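Malate dehydrogenase (Naegleria fowleri, PDB 6UM4) probably catalyses the reversible, nicotinamide-cofactor-dependent oxidation of malate to oxaloacetate. Local coordinates at residues A[365-373]-A[404-412]. Sequence-based numbering, arbitrary orientation.
Sequences GIPRGIWCS and VKELIEEKK
Ile370 and Leu407 form the buried heart of this contact, where their backbones also come close, with CA atoms 6.7 Å apart. The two side chains cross at about a right angle, and Ile370 CD1 lies 3.8 Å from Leu407 CD1. The chi1 of Ile370, 55°, sets CG1 between the backbone N and the carbonyl carbon; the CD1 branch thereby meets Leu407, while CG2 passes obliquely by the aliphatic chain of Lys411, 4.1 Å from its CD. The fork of Leu407 faces a backbone carbonyl: its CD1 and CD2 stand 3.4 and 3.5 Å from Trp371 O. That oxygen is not left to methyl groups alone, since Asn227 ND2 of helix 226-235 donates a hydrogen bond to it. Cys372 CB borders Leu407 CD1 on the strand side.

One turn earlier in the helix, Val404 and Pro367 reach toward each other tip to tip, with Val404 CG1 3.6 Å from Pro367 CD. Val404 CG1 lies anti to the backbone N, which directs this methyl at the proline ring. Toward solvent the fit slackens: Ile408, an exposed residue, brings CD1 only to 4.1 Å from Pro367 CG, at roughly a right angle.

The polar link is at the other end, where Lys411 NZ donates to Gly369 O at 3.0 Å. The C=O...N angle is 130° and the nitrogen is tilted 32° from the carbonyl plane; both residues are partly exposed. Together these contacts lay helix 394-414 against the loop leading into strand 371-380 and the first residues of that strand, an alpha/beta packing within the C-terminal domain of the lactate/malate dehydrogenase family.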
ATOM      1  N   GLY A 365     -12.357  35.497  -6.952  1.00 30.45           N
ATOM      2  CA  GLY A 365     -13.724  35.930  -6.741  1.00 29.67           C
ATOM      3  C   GLY A 365     -14.661  34.874  -6.207  1.00 29.03           C
ATOM      4  O   GLY A 365     -15.873  35.117  -6.148  1.00 29.45           O
ATOM      5  N   ILE A 366     -14.134  33.736  -5.771  1.00 27.74           N
ATOM      6  CA  ILE A 366     -14.954  32.620  -5.282  1.00 27.00           C
ATOM      7  C   ILE A 366     -15.640  33.023  -3.980  1.00 27.52           C
ATOM      8  O   ILE A 366     -15.001  33.653  -3.123  1.00 27.89           O
ATOM      9  CB  ILE A 366     -14.077  31.375  -5.098  1.00 25.78           C
ATOM     10  CG1 ILE A 366     -13.605  30.872  -6.465  1.00 25.36           C
ATOM     11  CG2 ILE A 366     -14.813  30.274  -4.376  1.00 25.15           C
ATOM     12  CD1 ILE A 366     -12.492  29.810  -6.381  1.00 24.35           C
ATOM     13  N   PRO A 367     -16.930  32.738  -3.803  1.00 27.72           N
ATOM     14  CA  PRO A 367     -17.611  33.130  -2.560  1.00 28.34           C
ATOM     15  C   PRO A 367     -16.913  32.561  -1.328  1.00 31.67           C
ATOM     16  O   PRO A 367     -16.416  31.433  -1.334  1.00 28.75           O
ATOM     17  CB  PRO A 367     -19.015  32.541  -2.722  1.00 28.45           C
ATOM     18  CG  PRO A 367     -19.215  32.460  -4.226  1.00 31.24           C
ATOM     19  CD  PRO A 367     -17.853  32.129  -4.779  1.00 27.61           C
ATOM     20  N   ARG A 368     -16.886  33.358  -0.266  1.00 28.47           N
ATOM     21  CA  ARG A 368     -16.266  32.983   0.997  1.00 29.48           C
ATOM     22  C   ARG A 368     -17.159  32.006   1.766  1.00 27.80           C
ATOM     23  O   ARG A 368     -18.366  31.902   1.542  1.00 31.63           O
ATOM     24  CB  ARG A 368     -15.992  34.246   1.841  1.00 32.55           C
ATOM     25  CG  ARG A 368     -15.308  35.383   1.041  1.00 41.28           C
ATOM     26  CD  ARG A 368     -15.085  36.673   1.834  1.00 53.53           C
ATOM     27  NE  ARG A 368     -13.878  36.625   2.665  1.00 61.09           N
ATOM     28  CZ  ARG A 368     -12.765  37.324   2.435  1.00 59.10           C
ATOM     29  NH1 ARG A 368     -11.722  37.205   3.253  1.00 47.93           N
ATOM     30  NH2 ARG A 368     -12.696  38.147   1.393  1.00 61.17           N
ATOM     31  N   GLY A 369     -16.552  31.284   2.687  1.00 31.96           N
ATOM     32  CA  GLY A 369     -17.312  30.389   3.531  1.00 33.20           C
ATOM     33  C   GLY A 369     -17.542  28.999   2.959  1.00 31.03           C
ATOM     34  O   GLY A 369     -18.135  28.158   3.646  1.00 28.63           O
ATOM     35  N   ILE A 370     -17.119  28.729   1.728  1.00 27.34           N
ATOM     36  CA  ILE A 370     -17.168  27.376   1.190  1.00 24.46           C
ATOM     37  C   ILE A 370     -15.740  26.886   1.053  1.00 23.64           C
ATOM     38  O   ILE A 370     -14.792  27.678   0.933  1.00 23.81           O
ATOM     39  CB  ILE A 370     -17.882  27.263  -0.177  1.00 24.49           C
ATOM     40  CG1 ILE A 370     -17.253  28.223  -1.178  1.00 24.72           C
ATOM     41  CG2 ILE A 370     -19.378  27.481  -0.044  1.00 25.33           C
ATOM     42  CD1 ILE A 370     -17.663  27.926  -2.602  1.00 32.03           C
ATOM     43  N   TRP A 371     -15.595  25.563   1.054  1.00 22.84           N
ATOM     44  CA  TRP A 371     -14.334  24.930   0.713  1.00 22.06           C
ATOM     45  C   TRP A 371     -14.360  24.608  -0.774  1.00 25.86           C
ATOM     46  O   TRP A 371     -15.325  24.023  -1.279  1.00 21.68           O
ATOM     47  CB  TRP A 371     -14.100  23.666   1.540  1.00 21.51           C
ATOM     48  CG  TRP A 371     -13.221  23.856   2.756  1.00 23.07           C
ATOM     49  CD1 TRP A 371     -12.042  23.219   3.024  1.00 21.14           C
ATOM     50  CD2 TRP A 371     -13.456  24.741   3.863  1.00 22.40           C
ATOM     51  NE1 TRP A 371     -11.531  23.657   4.215  1.00 21.58           N
ATOM     52  CE2 TRP A 371     -12.382  24.576   4.762  1.00 22.35           C
ATOM     53  CE3 TRP A 371     -14.474  25.635   4.183  1.00 23.23           C
ATOM     54  CZ2 TRP A 371     -12.289  25.289   5.976  1.00 23.11           C
ATOM     55  CZ3 TRP A 371     -14.385  26.357   5.385  1.00 23.98           C
ATOM     56  CH2 TRP A 371     -13.295  26.176   6.257  1.00 24.90           C
ATOM     57  N   CYS A 372     -13.318  25.019  -1.474  1.00 24.47           N
ATOM     58  CA  CYS A 372     -13.324  24.957  -2.920  1.00 23.55           C
ATOM     59  C   CYS A 372     -11.941  24.581  -3.388  1.00 21.22           C
ATOM     60  O   CYS A 372     -10.965  25.200  -2.958  1.00 21.20           O
ATOM     61  CB  CYS A 372     -13.737  26.305  -3.499  1.00 22.79           C
ATOM     62  SG  CYS A 372     -13.765  26.361  -5.286  1.00 23.56           S
ATOM     63  N   SER A 373     -11.873  23.598  -4.283  1.00 22.19           N
ATOM     64  CA  SER A 373     -10.603  23.154  -4.839  1.00 20.08           C
ATOM     65  C   SER A 373     -10.036  24.221  -5.761  1.00 20.56           C
ATOM     66  O   SER A 373     -10.770  24.873  -6.521  1.00 21.96           O
ATOM     67  CB  SER A 373     -10.800  21.834  -5.593  1.00 22.55           C
ATOM     68  OG  SER A 373      -9.578  21.236  -6.011  1.00 19.20           O
ATOM     69  N   VAL A 404     -19.314  26.007  -7.838  1.00 24.63           N
ATOM     70  CA  VAL A 404     -19.584  26.904  -6.714  1.00 25.10           C
ATOM     71  C   VAL A 404     -21.064  26.878  -6.360  1.00 25.88           C
ATOM     72  O   VAL A 404     -21.438  26.759  -5.187  1.00 28.57           O
ATOM     73  CB  VAL A 404     -19.092  28.320  -7.054  1.00 25.71           C
ATOM     74  CG1 VAL A 404     -19.707  29.347  -6.110  1.00 26.57           C
ATOM     75  CG2 VAL A 404     -17.573  28.355  -6.968  1.00 27.00           C
ATOM     76  N   LYS A 405     -21.926  26.901  -7.376  1.00 26.55           N
ATOM     77  CA  LYS A 405     -23.359  26.804  -7.144  1.00 27.42           C
ATOM     78  C   LYS A 405     -23.707  25.545  -6.359  1.00 26.93           C
ATOM     79  O   LYS A 405     -24.552  25.578  -5.461  1.00 27.47           O
ATOM     80  CB  LYS A 405     -24.093  26.839  -8.480  1.00 29.87           C
ATOM     81  CG  LYS A 405     -25.604  26.890  -8.392  1.00 31.90           C
ATOM     82  CD  LYS A 405     -26.199  27.036  -9.796  1.00 34.51           C
ATOM     83  CE  LYS A 405     -27.706  27.215  -9.743  1.00 42.45           C
ATOM     84  NZ  LYS A 405     -28.372  25.997  -9.219  1.00 50.24           N
ATOM     85  N   GLU A 406     -23.088  24.418  -6.698  1.00 26.02           N
ATOM     86  CA  GLU A 406     -23.387  23.198  -5.965  1.00 25.64           C
ATOM     87  C   GLU A 406     -22.885  23.279  -4.535  1.00 25.19           C
ATOM     88  O   GLU A 406     -23.571  22.851  -3.603  1.00 25.46           O
ATOM     89  CB  GLU A 406     -22.763  22.001  -6.663  1.00 24.85           C
ATOM     90  CG  GLU A 406     -23.109  20.714  -5.992  1.00 24.61           C
ATOM     91  CD  GLU A 406     -22.443  19.547  -6.662  1.00 27.67           C
ATOM     92  OE1 GLU A 406     -21.198  19.562  -6.801  1.00 23.11           O
ATOM     93  OE2 GLU A 406     -23.180  18.630  -7.064  1.00 28.77           O
ATOM     94  N   LEU A 407     -21.691  23.838  -4.347  1.00 24.62           N
ATOM     95  CA  LEU A 407     -21.149  23.992  -3.005  1.00 24.32           C
ATOM     96  C   LEU A 407     -22.040  24.893  -2.159  1.00 25.29           C
ATOM     97  O   LEU A 407     -22.283  24.613  -0.979  1.00 29.26           O
ATOM     98  CB  LEU A 407     -19.732  24.565  -3.090  1.00 25.89           C
ATOM     99  CG  LEU A 407     -18.628  23.610  -3.556  1.00 26.31           C
ATOM    100  CD1 LEU A 407     -17.375  24.374  -3.966  1.00 26.68           C
ATOM    101  CD2 LEU A 407     -18.300  22.613  -2.436  1.00 26.87           C
ATOM    102  N   ILE A 408     -22.551  25.971  -2.744  1.00 26.14           N
ATOM    103  CA  ILE A 408     -23.442  26.841  -1.983  1.00 27.21           C
ATOM    104  C   ILE A 408     -24.721  26.097  -1.606  1.00 31.36           C
ATOM    105  O   ILE A 408     -25.227  26.231  -0.483  1.00 28.26           O
ATOM    106  CB  ILE A 408     -23.735  28.136  -2.769  1.00 28.12           C
ATOM    107  CG1 ILE A 408     -22.462  28.989  -2.819  1.00 27.80           C
ATOM    108  CG2 ILE A 408     -24.863  28.914  -2.103  1.00 29.41           C
ATOM    109  CD1 ILE A 408     -22.530  30.163  -3.729  1.00 28.61           C
ATOM    110  N   GLU A 409     -25.264  25.298  -2.532  1.00 32.82           N
ATOM    111  CA  GLU A 409     -26.475  24.545  -2.217  1.00 32.25           C
ATOM    112  C   GLU A 409     -26.206  23.536  -1.112  1.00 27.77           C
ATOM    113  O   GLU A 409     -27.027  23.359  -0.207  1.00 28.44           O
ATOM    114  CB  GLU A 409     -27.020  23.851  -3.467  1.00 28.58           C
ATOM    115  N   GLU A 410     -25.043  22.889  -1.151  1.00 26.59           N
ATOM    116  CA  GLU A 410     -24.688  21.962  -0.086  1.00 28.71           C
ATOM    117  C   GLU A 410     -24.613  22.679   1.257  1.00 29.09           C
ATOM    118  O   GLU A 410     -25.133  22.186   2.262  1.00 30.42           O
ATOM    119  CB  GLU A 410     -23.366  21.278  -0.424  1.00 24.83           C
ATOM    120  CG  GLU A 410     -23.503  20.279  -1.572  1.00 28.50           C
ATOM    121  CD  GLU A 410     -22.259  19.423  -1.817  1.00 31.97           C
ATOM    122  OE1 GLU A 410     -21.350  19.364  -0.950  1.00 26.69           O
ATOM    123  OE2 GLU A 410     -22.187  18.827  -2.914  1.00 33.81           O
ATOM    124  N   LYS A 411     -24.013  23.870   1.279  1.00 26.47           N
ATOM    125  CA  LYS A 411     -23.868  24.598   2.534  1.00 27.48           C
ATOM    126  C   LYS A 411     -25.225  24.967   3.122  1.00 28.13           C
ATOM    127  O   LYS A 411     -25.460  24.768   4.318  1.00 28.97           O
ATOM    128  CB  LYS A 411     -23.022  25.849   2.310  1.00 27.36           C
ATOM    129  CG  LYS A 411     -22.880  26.726   3.525  1.00 29.22           C
ATOM    130  CD  LYS A 411     -21.783  27.743   3.308  1.00 35.06           C
ATOM    131  CE  LYS A 411     -21.759  28.767   4.429  1.00 42.92           C
ATOM    132  NZ  LYS A 411     -20.616  28.454   5.334  1.00 46.01           N
ATOM    133  N   LYS A 412     -26.151  25.444   2.284  1.00 28.96           N
ATOM    134  CA  LYS A 412     -27.480  25.794   2.778  1.00 31.35           C
ATOM    135  C   LYS A 412     -28.184  24.587   3.377  1.00 34.09           C
ATOM    136  O   LYS A 412     -28.925  24.728   4.354  1.00 36.11           O
ATOM    137  CB  LYS A 412     -28.334  26.386   1.655  1.00 31.14           C
TER